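Local coordinates for hypothetical protein (Staphylococcus aureus subsp. aureus, PDB 1QYI) that is of unknown function but is probably a hydrolase-like member of the haloacid dehalogenase (HAD) superfamily, at residues L190-D193 with K197-R200; S22-Y27 with Q182-G187; E28-M31 with Y35-L38; E15-D20 with L47-I52; E102-Q107 with L113-I118. One frame throughout, in Å; residues are numbered along the deposited sequence.

Contact 1: residues L190-D193 with K197-R200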
# COMPACT_ATOMS: atom_id res chain seq x y z
N LEU A 190 13.20 -9.23 7.48
CA LEU A 190 12.31 -8.20 8.01
C LEU A 190 10.91 -8.77 8.29
O LEU A 190 10.17 -8.28 9.15
CB LEU A 190 12.24 -7.04 7.01
CG LEU A 190 12.77 -5.62 7.29
CD1 LEU A 190 13.97 -5.64 8.23
CD2 LEU A 190 13.12 -4.95 5.97
N TYR A 191 10.54 -9.81 7.55
CA TYR A 191 9.24 -10.45 7.75
C TYR A 191 9.16 -10.98 9.17
O TYR A 191 8.24 -10.64 9.90
CB TYR A 191 9.05 -11.61 6.78
CG TYR A 191 7.78 -12.39 7.02
CD1 TYR A 191 6.54 -11.90 6.58
CD2 TYR A 191 7.81 -13.62 7.65
CE1 TYR A 191 5.37 -12.63 6.76
CE2 TYR A 191 6.66 -14.36 7.85
CZ TYR A 191 5.43 -13.87 7.40
OH TYR A 191 4.30 -14.64 7.54
N GLU A 192 10.14 -11.81 9.55
CA GLU A 192 10.18 -12.41 10.88
C GLU A 192 10.18 -11.35 11.98
O GLU A 192 9.45 -11.47 12.97
CB GLU A 192 11.41 -13.34 11.03
CG GLU A 192 11.60 -14.34 9.86
CD GLU A 192 12.45 -15.57 10.20
OE1 GLU A 192 13.63 -15.45 10.59
OE2 GLU A 192 11.92 -16.69 10.04
N ASP A 193 10.98 -10.30 11.81
CA ASP A 193 11.05 -9.26 12.83
C ASP A 193 9.81 -8.36 12.93
O ASP A 193 9.45 -7.91 14.02
CB ASP A 193 12.27 -8.38 12.62
CG ASP A 193 12.62 -7.59 13.86
OD1 ASP A 193 12.77 -8.22 14.94
OD2 ASP A 193 12.74 -6.34 13.77
N LYS A 197 6.75 -13.88 12.72
CA LYS A 197 6.45 -15.20 12.19
C LYS A 197 7.69 -15.69 11.47
O LYS A 197 8.52 -14.88 11.04
CB LYS A 197 5.29 -15.14 11.19
CG LYS A 197 3.99 -14.66 11.78
CD LYS A 197 2.94 -14.48 10.72
CE LYS A 197 1.66 -13.97 11.34
NZ LYS A 197 0.60 -13.71 10.34
N ILE A 198 7.81 -17.01 11.36
CA ILE A 198 8.93 -17.67 10.70
C ILE A 198 8.72 -17.57 9.19
O ILE A 198 7.60 -17.76 8.69
CB ILE A 198 9.04 -19.17 11.13
CG1 ILE A 198 9.48 -19.26 12.60
CG2 ILE A 198 10.08 -19.91 10.32
CD1 ILE A 198 8.44 -18.78 13.58
N ALA A 199 9.80 -17.25 8.48
CA ALA A 199 9.77 -17.09 7.04
C ALA A 199 9.55 -18.40 6.32
O ALA A 199 10.04 -19.45 6.73
CB ALA A 199 11.06 -16.46 6.56
N ARG A 200 8.79 -18.32 5.23
CA ARG A 200 8.50 -19.50 4.44
C ARG A 200 9.66 -19.83 3.52
O ARG A 200 9.99 -20.99 3.32
CB ARG A 200 7.24 -19.28 3.62
CG ARG A 200 5.98 -19.27 4.44
CD ARG A 200 4.77 -19.53 3.58
NE ARG A 200 3.62 -19.91 4.41
CZ ARG A 200 2.95 -19.07 5.19
NH1 ARG A 200 3.30 -17.79 5.22
NH2 ARG A 200 1.97 -19.51 5.95
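The backbone N of Ala199 donates to OE2 of Glu192 over 2.7 Å, nearly straight at 167° and on the anti side of the carboxylate, slightly out of its plane. The Glu192 chain gets there by running on extended from a CG that stands beside its own N (chi1 -48°), reaching out to the loop that leaves the helix. The carbonyl O of Lys197 also comes within 3.0 Å of Glu192 CA, a CA-H...O contact that brings the two backbones close. Tyr191 fills the inner side. Its CG is anti to the backbone N (chi1 175°), which sends the ring toward the loop, where Ile198 O sits at the ring edge, 3.6 Å from CE2. The hydroxyl end slants across the extended Lys197 chain, OH resting 3.5 Å from CD. The charged ends continue past the ring: Lys197 NZ pairs with Glu179, and Arg200 with Glu112 and Glu179. The tyrosine ring thus sits between the loop and Glu179 and Glu183 of earlier turns of its own helix. The contact closes the C-terminal end of helix 172-195, where the chain folds back on its last turns and a glutamate side chain holds a loop amide.

Contact 2: residues S22-Y27 with Q182-G187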
# COMPACT_ATOMS: atom_id res chain seq x y z
N SER A 22 1.65 -7.38 -5.05
CA SER A 22 0.29 -7.90 -5.03
C SER A 22 0.11 -8.92 -6.17
O SER A 22 -0.45 -10.01 -5.96
CB SER A 22 -0.71 -6.76 -5.15
OG SER A 22 -2.04 -7.27 -5.26
N ALA A 23 0.59 -8.58 -7.37
CA ALA A 23 0.50 -9.48 -8.52
C ALA A 23 1.30 -10.77 -8.30
O ALA A 23 0.81 -11.87 -8.53
CB ALA A 23 0.99 -8.78 -9.79
N LEU A 24 2.55 -10.61 -7.86
CA LEU A 24 3.41 -11.76 -7.59
C LEU A 24 2.81 -12.68 -6.54
O LEU A 24 3.01 -13.89 -6.56
CB LEU A 24 4.79 -11.32 -7.09
CG LEU A 24 5.80 -10.81 -8.10
CD1 LEU A 24 7.18 -10.79 -7.44
CD2 LEU A 24 5.82 -11.74 -9.31
N THR A 25 2.06 -12.10 -5.61
CA THR A 25 1.45 -12.91 -4.57
C THR A 25 0.45 -13.88 -5.18
O THR A 25 0.57 -15.09 -5.02
CB THR A 25 0.77 -12.03 -3.53
OG1 THR A 25 1.78 -11.29 -2.84
CG2 THR A 25 0.00 -12.88 -2.54
N VAL A 26 -0.52 -13.33 -5.90
CA VAL A 26 -1.53 -14.14 -6.56
C VAL A 26 -0.87 -15.21 -7.42
O VAL A 26 -1.23 -16.39 -7.37
CB VAL A 26 -2.43 -13.25 -7.44
CG1 VAL A 26 -3.60 -14.04 -8.00
CG2 VAL A 26 -2.93 -12.07 -6.62
N TYR A 27 0.13 -14.80 -8.19
CA TYR A 27 0.85 -15.72 -9.07
C TYR A 27 1.58 -16.84 -8.29
O TYR A 27 1.53 -18.01 -8.67
CB TYR A 27 1.82 -14.92 -9.96
CG TYR A 27 2.27 -15.63 -11.22
CD1 TYR A 27 1.35 -16.08 -12.18
CD2 TYR A 27 3.63 -15.85 -11.46
CE1 TYR A 27 1.78 -16.73 -13.35
CE2 TYR A 27 4.07 -16.49 -12.61
CZ TYR A 27 3.15 -16.94 -13.55
OH TYR A 27 3.62 -17.61 -14.65
N GLN A 182 3.66 -10.06 2.47
CA GLN A 182 4.57 -9.42 3.40
C GLN A 182 6.00 -9.95 3.26
O GLN A 182 6.96 -9.18 3.34
CB GLN A 182 4.06 -9.58 4.84
CG GLN A 182 2.79 -8.77 5.12
CD GLN A 182 3.03 -7.27 5.09
OE1 GLN A 182 3.48 -6.69 6.07
NE2 GLN A 182 2.75 -6.64 3.94
N GLU A 183 6.15 -11.25 3.03
CA GLU A 183 7.48 -11.80 2.87
C GLU A 183 8.05 -11.30 1.54
O GLU A 183 9.22 -10.96 1.44
CB GLU A 183 7.47 -13.33 2.90
CG GLU A 183 8.57 -13.87 3.77
CD GLU A 183 8.70 -15.37 3.75
OE1 GLU A 183 7.70 -16.07 4.05
OE2 GLU A 183 9.80 -15.86 3.42
N TRP A 184 7.19 -11.27 0.53
CA TRP A 184 7.57 -10.78 -0.78
C TRP A 184 8.10 -9.35 -0.63
O TRP A 184 9.17 -9.02 -1.13
CB TRP A 184 6.34 -10.77 -1.69
CG TRP A 184 6.24 -11.95 -2.64
CD1 TRP A 184 5.12 -12.64 -2.98
CD2 TRP A 184 7.30 -12.48 -3.45
NE1 TRP A 184 5.41 -13.56 -3.96
CE2 TRP A 184 6.74 -13.48 -4.27
CE3 TRP A 184 8.67 -12.19 -3.57
CZ2 TRP A 184 7.49 -14.20 -5.19
CZ3 TRP A 184 9.42 -12.91 -4.48
CH2 TRP A 184 8.82 -13.91 -5.29
N TYR A 185 7.35 -8.52 0.08
CA TYR A 185 7.71 -7.13 0.28
C TYR A 185 8.85 -6.87 1.26
O TYR A 185 9.90 -6.36 0.87
CB TYR A 185 6.48 -6.33 0.69
CG TYR A 185 6.56 -4.84 0.43
CD1 TYR A 185 7.29 -3.99 1.25
CD2 TYR A 185 5.87 -4.28 -0.65
CE1 TYR A 185 7.34 -2.61 1.01
CE2 TYR A 185 5.91 -2.91 -0.90
CZ TYR A 185 6.64 -2.09 -0.07
OH TYR A 185 6.65 -0.74 -0.31
N LEU A 186 8.65 -7.20 2.53
CA LEU A 186 9.68 -6.97 3.55
C LEU A 186 10.89 -7.88 3.39
O LEU A 186 12.00 -7.53 3.80
CB LEU A 186 9.10 -7.15 4.95
CG LEU A 186 7.79 -6.43 5.26
CD1 LEU A 186 7.23 -6.96 6.56
CD2 LEU A 186 8.01 -4.91 5.32
N GLY A 187 10.67 -9.05 2.80
CA GLY A 187 11.76 -9.99 2.66
C GLY A 187 11.73 -10.90 3.88
O GLY A 187 11.17 -10.53 4.90
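Leu24 sets its CD1 methyl over the six-membered ring of Trp184, 4.0 Å from the ring centroid and only 6° off the normal, a well-centred CH-pi contact. The same side chain covers the five-membered part too, CB lying 3.9 Å from NE1, and the leucine crosses the indole at about a right angle. With CG beside the backbone N (chi1 -78°), CD1 is carried on over the six-membered ring, while CB already lies over the same indole. This is the tight half, and Leu47 closes on it by touching both Leu24 and Trp184. Two long helices, 16-31 and 172-195, meet here in the all-helical part of the chain inserted between the first strand of the parallel sheet, 3-6, and strand 233-237, a place consistent with a C1-type cap of the HAD superfamily. The backbones do not touch; the nearest CA atoms, of Thr25 and Trp184, are 7.5 Å from each other, and the tryptophan spans the gap. The looser half lies on the Thr25 side, though it is buried like the rest. There OG1 approaches Trp184 CD1 to 3.6 Å, oblique to the ring, the two side chains running antiparallel as they pass. That hydroxyl is already used within its own helix, bonded to the carbonyl O of Val21, and Leu81 of helix 77-93 lies against Thr25.

Contact 3: residues E28-M31 with Y35-L38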
# COMPACT_ATOMS: atom_id res chain seq x y z
N GLU A 28 2.26 -16.50 -7.20
CA GLU A 28 2.95 -17.53 -6.44
C GLU A 28 1.98 -18.50 -5.79
O GLU A 28 2.29 -19.68 -5.61
CB GLU A 28 3.80 -16.92 -5.35
CG GLU A 28 4.79 -17.90 -4.76
CD GLU A 28 5.33 -17.43 -3.43
OE1 GLU A 28 5.37 -16.19 -3.21
OE2 GLU A 28 5.71 -18.31 -2.63
N LEU A 29 0.82 -17.99 -5.41
CA LEU A 29 -0.20 -18.81 -4.79
C LEU A 29 -0.86 -19.70 -5.85
O LEU A 29 -1.65 -20.60 -5.53
CB LEU A 29 -1.25 -17.91 -4.14
CG LEU A 29 -1.41 -17.90 -2.62
CD1 LEU A 29 -0.08 -18.15 -1.92
CD2 LEU A 29 -1.98 -16.54 -2.21
N LEU A 30 -0.53 -19.46 -7.11
CA LEU A 30 -1.15 -20.23 -8.19
C LEU A 30 -0.27 -21.28 -8.85
O LEU A 30 -0.74 -22.37 -9.15
CB LEU A 30 -1.67 -19.25 -9.24
CG LEU A 30 -3.13 -19.27 -9.65
CD1 LEU A 30 -4.09 -19.54 -8.51
CD2 LEU A 30 -3.39 -17.91 -10.24
N MSE A 31 1.00 -20.94 -9.07
CA MSE A 31 1.95 -21.84 -9.74
C MSE A 31 2.88 -22.60 -8.82
O MSE A 31 3.33 -23.69 -9.17
CB MSE A 31 2.81 -21.05 -10.75
CG MSE A 31 2.03 -20.13 -11.67
SE MSE A 31 0.62 -21.03 -12.66
CE MSE A 31 1.36 -20.78 -14.45
N TYR A 35 1.80 -24.48 -2.87
CA TYR A 35 0.37 -24.17 -2.73
C TYR A 35 -0.44 -24.92 -3.78
O TYR A 35 -0.63 -26.13 -3.66
CB TYR A 35 0.19 -22.66 -2.88
CG TYR A 35 1.07 -21.86 -1.94
CD1 TYR A 35 0.91 -21.97 -0.56
CD2 TYR A 35 2.08 -21.03 -2.43
CE1 TYR A 35 1.74 -21.28 0.32
CE2 TYR A 35 2.93 -20.33 -1.56
CZ TYR A 35 2.75 -20.47 -0.18
OH TYR A 35 3.57 -19.82 0.71
N LEU A 36 -0.94 -24.23 -4.80
CA LEU A 36 -1.70 -24.94 -5.83
C LEU A 36 -0.79 -25.66 -6.82
O LEU A 36 -0.98 -26.84 -7.11
CB LEU A 36 -2.65 -24.00 -6.58
CG LEU A 36 -4.02 -23.72 -5.95
CD1 LEU A 36 -4.90 -23.04 -6.98
CD2 LEU A 36 -4.67 -25.02 -5.48
N GLY A 37 0.22 -24.97 -7.34
CA GLY A 37 1.12 -25.60 -8.29
C GLY A 37 0.37 -26.00 -9.53
O GLY A 37 0.47 -27.14 -9.98
N LEU A 38 -0.38 -25.06 -10.10
CA LEU A 38 -1.17 -25.29 -11.30
C LEU A 38 -0.31 -25.68 -12.50
O LEU A 38 -0.51 -26.73 -13.10
CB LEU A 38 -1.97 -24.02 -11.63
CG LEU A 38 -3.49 -24.08 -11.86
CD1 LEU A 38 -4.21 -24.71 -10.67
CD2 LEU A 38 -3.99 -22.66 -12.09
O HOH W 1 6.03 -18.76 0.10
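Leu29 presses its CD1 methyl onto one face of the Tyr35 ring, 3.7 Å from the centroid and 14° off the normal, displaced toward the rim. Next to this CH-pi contact Leu30 and Leu36 run alongside each other in one direction, their CD1 atoms 3.9 Å apart. Further along, the selenium of selenomethionine Met31 meets Leu38 CB at 4.1 Å. Helix 77-93 backs this apolar row with Phe85 and Ile92. Outward from it the backbone takes over: Leu38 N donates to Leu30 O over 2.9 Å, so a carbonyl near the end of helix 16-31 is answered by the returning chain. Gly37 brings its CA to Met31 O at 3.1 Å, a straight CA-H...O contact. The polar edge lies at the far end of the tyrosine. Glu28 leaves its helix with CG anti to the backbone N (chi1 -166°), and its extended chain brings OE2 into the plane of the ring at its edge. One water then joins the two groups, donating to OE2 at 2.8 Å and bonding Tyr35 OH. With OE1 salt-bridged to Lys204, both carboxylate oxygens of this buried glutamate have partners, which would help keep its charge stable inside the protein.

Contact 4: residues E15-D20 with L47-I52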
# COMPACT_ATOMS: atom_id res chain seq x y z
N GLU A 15 3.80 3.94 -5.34
CA GLU A 15 3.19 2.74 -4.76
C GLU A 15 3.17 1.55 -5.70
O GLU A 15 2.69 0.48 -5.34
CB GLU A 15 1.76 3.04 -4.32
CG GLU A 15 1.64 3.99 -3.14
CD GLU A 15 0.19 4.34 -2.84
OE1 GLU A 15 -0.48 4.89 -3.75
OE2 GLU A 15 -0.28 4.07 -1.71
N GLU A 16 3.68 1.75 -6.92
CA GLU A 16 3.70 0.71 -7.95
C GLU A 16 4.15 -0.67 -7.48
O GLU A 16 3.50 -1.68 -7.78
CB GLU A 16 4.61 1.15 -9.11
CG GLU A 16 4.04 2.29 -9.95
CD GLU A 16 2.72 1.92 -10.60
OE1 GLU A 16 2.66 0.91 -11.32
OE2 GLU A 16 1.73 2.66 -10.39
N ARG A 17 5.27 -0.72 -6.77
CA ARG A 17 5.82 -1.97 -6.28
C ARG A 17 4.78 -2.74 -5.47
O ARG A 17 4.77 -3.97 -5.47
CB ARG A 17 7.05 -1.70 -5.41
CG ARG A 17 8.16 -2.72 -5.55
CD ARG A 17 9.12 -2.38 -6.69
NE ARG A 17 8.92 -3.21 -7.88
CZ ARG A 17 9.87 -3.48 -8.77
NH1 ARG A 17 11.10 -3.00 -8.62
NH2 ARG A 17 9.61 -4.25 -9.82
N CYS A 18 3.89 -2.02 -4.78
CA CYS A 18 2.85 -2.67 -4.00
C CYS A 18 2.00 -3.50 -4.95
O CYS A 18 1.76 -4.68 -4.70
CB CYS A 18 1.98 -1.64 -3.27
SG CYS A 18 2.74 -0.89 -1.79
N PHE A 19 1.55 -2.88 -6.04
CA PHE A 19 0.73 -3.56 -7.03
C PHE A 19 1.52 -4.73 -7.64
O PHE A 19 0.94 -5.76 -8.01
CB PHE A 19 0.28 -2.57 -8.11
CG PHE A 19 -0.28 -1.29 -7.55
CD1 PHE A 19 -1.23 -1.30 -6.53
CD2 PHE A 19 0.13 -0.06 -8.06
CE1 PHE A 19 -1.76 -0.12 -6.02
CE2 PHE A 19 -0.39 1.13 -7.56
CZ PHE A 19 -1.34 1.10 -6.53
N ASP A 20 2.84 -4.55 -7.75
CA ASP A 20 3.72 -5.59 -8.28
C ASP A 20 3.67 -6.77 -7.31
O ASP A 20 3.28 -7.87 -7.68
CB ASP A 20 5.17 -5.09 -8.34
CG ASP A 20 5.50 -4.36 -9.62
OD1 ASP A 20 4.58 -3.97 -10.38
OD2 ASP A 20 6.71 -4.15 -9.84
N LEU A 47 13.65 -13.65 -10.74
CA LEU A 47 12.75 -12.69 -11.39
C LEU A 47 13.45 -11.38 -11.77
O LEU A 47 14.38 -10.95 -11.08
CB LEU A 47 11.58 -12.37 -10.45
CG LEU A 47 10.60 -13.47 -10.10
CD1 LEU A 47 9.80 -13.06 -8.88
CD2 LEU A 47 9.69 -13.74 -11.28
N THR A 48 12.99 -10.76 -12.85
CA THR A 48 13.55 -9.48 -13.32
C THR A 48 12.44 -8.44 -13.31
O THR A 48 11.26 -8.77 -13.14
CB THR A 48 14.04 -9.56 -14.77
OG1 THR A 48 12.92 -9.49 -15.66
CG2 THR A 48 14.80 -10.86 -15.01
N ASP A 49 12.80 -7.18 -13.52
CA ASP A 49 11.80 -6.12 -13.53
C ASP A 49 10.79 -6.31 -14.65
O ASP A 49 9.68 -5.78 -14.60
CB ASP A 49 12.49 -4.76 -13.65
CG ASP A 49 12.76 -4.13 -12.30
OD1 ASP A 49 12.81 -4.88 -11.30
OD2 ASP A 49 12.93 -2.89 -12.22
N ASN A 50 11.18 -7.09 -15.66
CA ASN A 50 10.33 -7.39 -16.80
C ASN A 50 9.40 -8.56 -16.50
O ASN A 50 8.23 -8.52 -16.85
CB ASN A 50 11.18 -7.73 -18.02
CG ASN A 50 12.34 -6.78 -18.20
OD1 ASN A 50 13.26 -6.74 -17.36
ND2 ASN A 50 12.32 -6.00 -19.28
N ASP A 51 9.94 -9.61 -15.86
CA ASP A 51 9.12 -10.78 -15.49
C ASP A 51 7.94 -10.30 -14.65
O ASP A 51 6.78 -10.56 -14.96
CB ASP A 51 9.90 -11.81 -14.65
CG ASP A 51 11.22 -12.26 -15.28
OD1 ASP A 51 11.27 -12.59 -16.49
OD2 ASP A 51 12.22 -12.31 -14.54
N ILE A 52 8.28 -9.59 -13.57
CA ILE A 52 7.30 -9.05 -12.64
C ILE A 52 6.27 -8.22 -13.37
O ILE A 52 5.08 -8.27 -13.06
CB ILE A 52 7.98 -8.14 -11.59
CG1 ILE A 52 9.04 -8.92 -10.82
CG2 ILE A 52 6.94 -7.58 -10.62
CD1 ILE A 52 9.92 -8.04 -9.94
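A salt-bridge network of Arg17, Asp20 and Asp49 ties the first turns of helix 16-31 to the start of helix 49-60, in the helical insertion that probably forms the cap of this HAD-like protein. Arg17 grips Asp20 side-on: NE and NH2 both donate to the single atom OD2, NH2 at 2.9 Å and nearly along the C-O axis. Its chain has to bend twice, at chi2 (87°) and chi3 (-104°), to fold the guanidinium back beside its own helix. The opposing carboxylate is held less closely. Asp49 OD1 lies at the guanidinium edge, 3.6 Å from NH2, with the two flat groups turned 74° against each other. Arg17 therefore stands between two carboxylates and probably offsets their mutual repulsion, while its NH1 bonds to Gln210 O. Asp20 has a second cation too, since OD1 pairs with Arg56. On the other side of the contact, Thr48 and Asp51 form a capping box that starts helix 49-60, Thr48 OG1 accepting from Asp51 N at 3.0 Å. Ile52 supplies the apolar part, crossing both polar side chains at about right angles. Its CD1 methyl meets Arg17 NH2 at 3.8 Å, and CG2 lies 3.5 Å from Asp20 OD2.

Contact 5: residues E102-Q107 with L113-I118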
# COMPACT_ATOMS: atom_id res chain seq x y z
N GLU A 102 -15.93 -30.13 -0.80
CA GLU A 102 -16.20 -30.14 0.63
C GLU A 102 -14.94 -30.51 1.41
O GLU A 102 -14.78 -30.13 2.57
CB GLU A 102 -17.32 -31.11 0.94
CG GLU A 102 -18.54 -30.91 0.08
CD GLU A 102 -19.83 -31.09 0.86
OE1 GLU A 102 -20.17 -30.18 1.65
OE2 GLU A 102 -20.48 -32.14 0.68
N ALA A 103 -14.05 -31.27 0.78
CA ALA A 103 -12.82 -31.68 1.43
C ALA A 103 -11.95 -30.46 1.69
O ALA A 103 -11.60 -30.16 2.83
CB ALA A 103 -12.07 -32.68 0.56
N PHE A 104 -11.60 -29.77 0.62
CA PHE A 104 -10.77 -28.58 0.71
C PHE A 104 -11.46 -27.49 1.53
O PHE A 104 -10.81 -26.74 2.25
CB PHE A 104 -10.47 -28.06 -0.70
CG PHE A 104 -9.85 -26.70 -0.73
CD1 PHE A 104 -8.48 -26.54 -0.53
CD2 PHE A 104 -10.64 -25.56 -0.94
CE1 PHE A 104 -7.90 -25.27 -0.52
CE2 PHE A 104 -10.08 -24.30 -0.94
CZ PHE A 104 -8.70 -24.15 -0.73
N MSE A 105 -12.78 -27.43 1.43
CA MSE A 105 -13.54 -26.41 2.16
C MSE A 105 -13.82 -26.71 3.63
O MSE A 105 -14.09 -25.79 4.40
CB MSE A 105 -14.89 -26.17 1.46
CG MSE A 105 -14.79 -25.72 0.01
SE MSE A 105 -14.44 -23.82 -0.22
CE MSE A 105 -16.18 -23.14 0.28
N TYR A 106 -13.73 -27.97 4.04
CA TYR A 106 -14.04 -28.31 5.42
C TYR A 106 -13.04 -29.20 6.18
O TYR A 106 -13.27 -29.55 7.33
CB TYR A 106 -15.44 -28.94 5.47
CG TYR A 106 -16.51 -28.07 4.86
CD1 TYR A 106 -16.95 -26.92 5.51
CD2 TYR A 106 -17.07 -28.37 3.61
CE1 TYR A 106 -17.90 -26.08 4.94
CE2 TYR A 106 -18.03 -27.53 3.03
CZ TYR A 106 -18.43 -26.38 3.70
OH TYR A 106 -19.35 -25.53 3.14
N GLN A 107 -11.94 -29.55 5.52
CA GLN A 107 -10.93 -30.40 6.15
C GLN A 107 -10.26 -29.62 7.29
O GLN A 107 -10.05 -28.41 7.20
CB GLN A 107 -9.88 -30.84 5.11
CG GLN A 107 -9.28 -32.25 5.28
CD GLN A 107 -10.24 -33.37 4.85
OE1 GLN A 107 -9.82 -34.51 4.63
NE2 GLN A 107 -11.52 -33.04 4.72
N LEU A 113 -2.04 -26.19 3.22
CA LEU A 113 -1.74 -27.57 2.85
C LEU A 113 -2.87 -28.19 2.05
O LEU A 113 -2.64 -29.09 1.25
CB LEU A 113 -1.47 -28.40 4.11
CG LEU A 113 -0.31 -27.92 5.00
CD1 LEU A 113 -0.34 -28.67 6.31
CD2 LEU A 113 1.03 -28.12 4.29
N LYS A 114 -4.10 -27.72 2.26
CA LYS A 114 -5.24 -28.24 1.53
C LYS A 114 -5.20 -27.78 0.07
O LYS A 114 -5.81 -28.39 -0.81
CB LYS A 114 -6.56 -27.81 2.18
CG LYS A 114 -6.78 -28.45 3.55
CD LYS A 114 -8.21 -28.28 4.06
CE LYS A 114 -8.59 -26.81 4.24
NZ LYS A 114 -10.00 -26.69 4.73
N LEU A 115 -4.46 -26.70 -0.19
CA LEU A 115 -4.35 -26.19 -1.55
C LEU A 115 -3.50 -27.18 -2.35
O LEU A 115 -3.72 -27.38 -3.55
CB LEU A 115 -3.70 -24.80 -1.56
CG LEU A 115 -4.57 -23.59 -1.15
CD1 LEU A 115 -3.70 -22.35 -1.01
CD2 LEU A 115 -5.66 -23.36 -2.19
N GLN A 116 -2.54 -27.81 -1.68
CA GLN A 116 -1.64 -28.77 -2.33
C GLN A 116 -2.30 -30.07 -2.78
O GLN A 116 -1.64 -30.93 -3.38
CB GLN A 116 -0.50 -29.09 -1.37
CG GLN A 116 0.18 -27.86 -0.83
CD GLN A 116 1.14 -28.17 0.29
OE1 GLN A 116 1.84 -27.29 0.79
NE2 GLN A 116 1.17 -29.43 0.71
N ASN A 117 -3.59 -30.22 -2.52
CA ASN A 117 -4.30 -31.43 -2.89
C ASN A 117 -5.45 -31.20 -3.86
O ASN A 117 -6.45 -31.91 -3.84
CB ASN A 117 -4.85 -32.11 -1.63
CG ASN A 117 -3.77 -32.42 -0.62
OD1 ASN A 117 -2.68 -32.89 -0.98
ND2 ASN A 117 -4.05 -32.17 0.65
N ILE A 118 -5.31 -30.21 -4.74
CA ILE A 118 -6.37 -29.90 -5.68
C ILE A 118 -5.97 -30.21 -7.12
O ILE A 118 -6.77 -30.77 -7.88
CB ILE A 118 -6.77 -28.41 -5.57
CG1 ILE A 118 -7.41 -28.15 -4.21
CG2 ILE A 118 -7.71 -28.04 -6.68
CD1 ILE A 118 -7.65 -26.69 -3.93
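The Phe104 ring has the CD1 methyl of Ile118 on one face, 3.8 Å from its centroid, a CH-pi contact shifted toward the rim. Far above the opposite face stands Lys114 NZ, too distant for more than a weak cation-pi attraction. Lys114 O lies near the plane at the ring edge, 3.3 Å from CD1, and Leu115 CD2 comes in obliquely, 3.4 Å from CE1. The ring swings to this side because its CG is anti to the backbone N (chi1 169°), and there Leu89 and Leu93 of helix 77-93 also touch it. The lysine does the polar work. Bent at chi3 (-61°), it passes its CD close by Gln107 CB and brings the ammonium in among the carbonyls near the end of helix 98-106. NZ donates to Phe104 O at 2.6 Å, from above the carbonyl plane, and to Gln107 O at 3.0 Å, in plane and on a lone pair. Two bonds thus grip the buried lysine's nitrogen, and the positive charge would suit the negative end of the helix dipole. This is C-terminal capping by a side chain: in the helical pair 98-106 and 111-115, a lysine of the second helix binds carbonyls near the C-terminal end of the first.

Overall arrangement
All five contacts lie in the helical region between strands 3-6 and 233-237 of the parallel sheet, consistent with a cap on a HAD-like core. Helix 16-31 threads through contacts 4, 2 and 3 in that order; contact 5 follows contact 3, both falling between the two segments of contact 2, and contact 1 comes last, sharing helix 172-195 with contact 2. Contacts 2 and 4, centres about 10 Å apart, meet through Leu47; contacts 1 and 2 meet where Glu183 takes the backbone N of Arg200. Contact 3 touches contact 5 through Leu36 and Leu115. Contacts 4 and 5 mark the far ends, about 30 Å between centres. Contact 2 brings an early and a late helix of the insertion together.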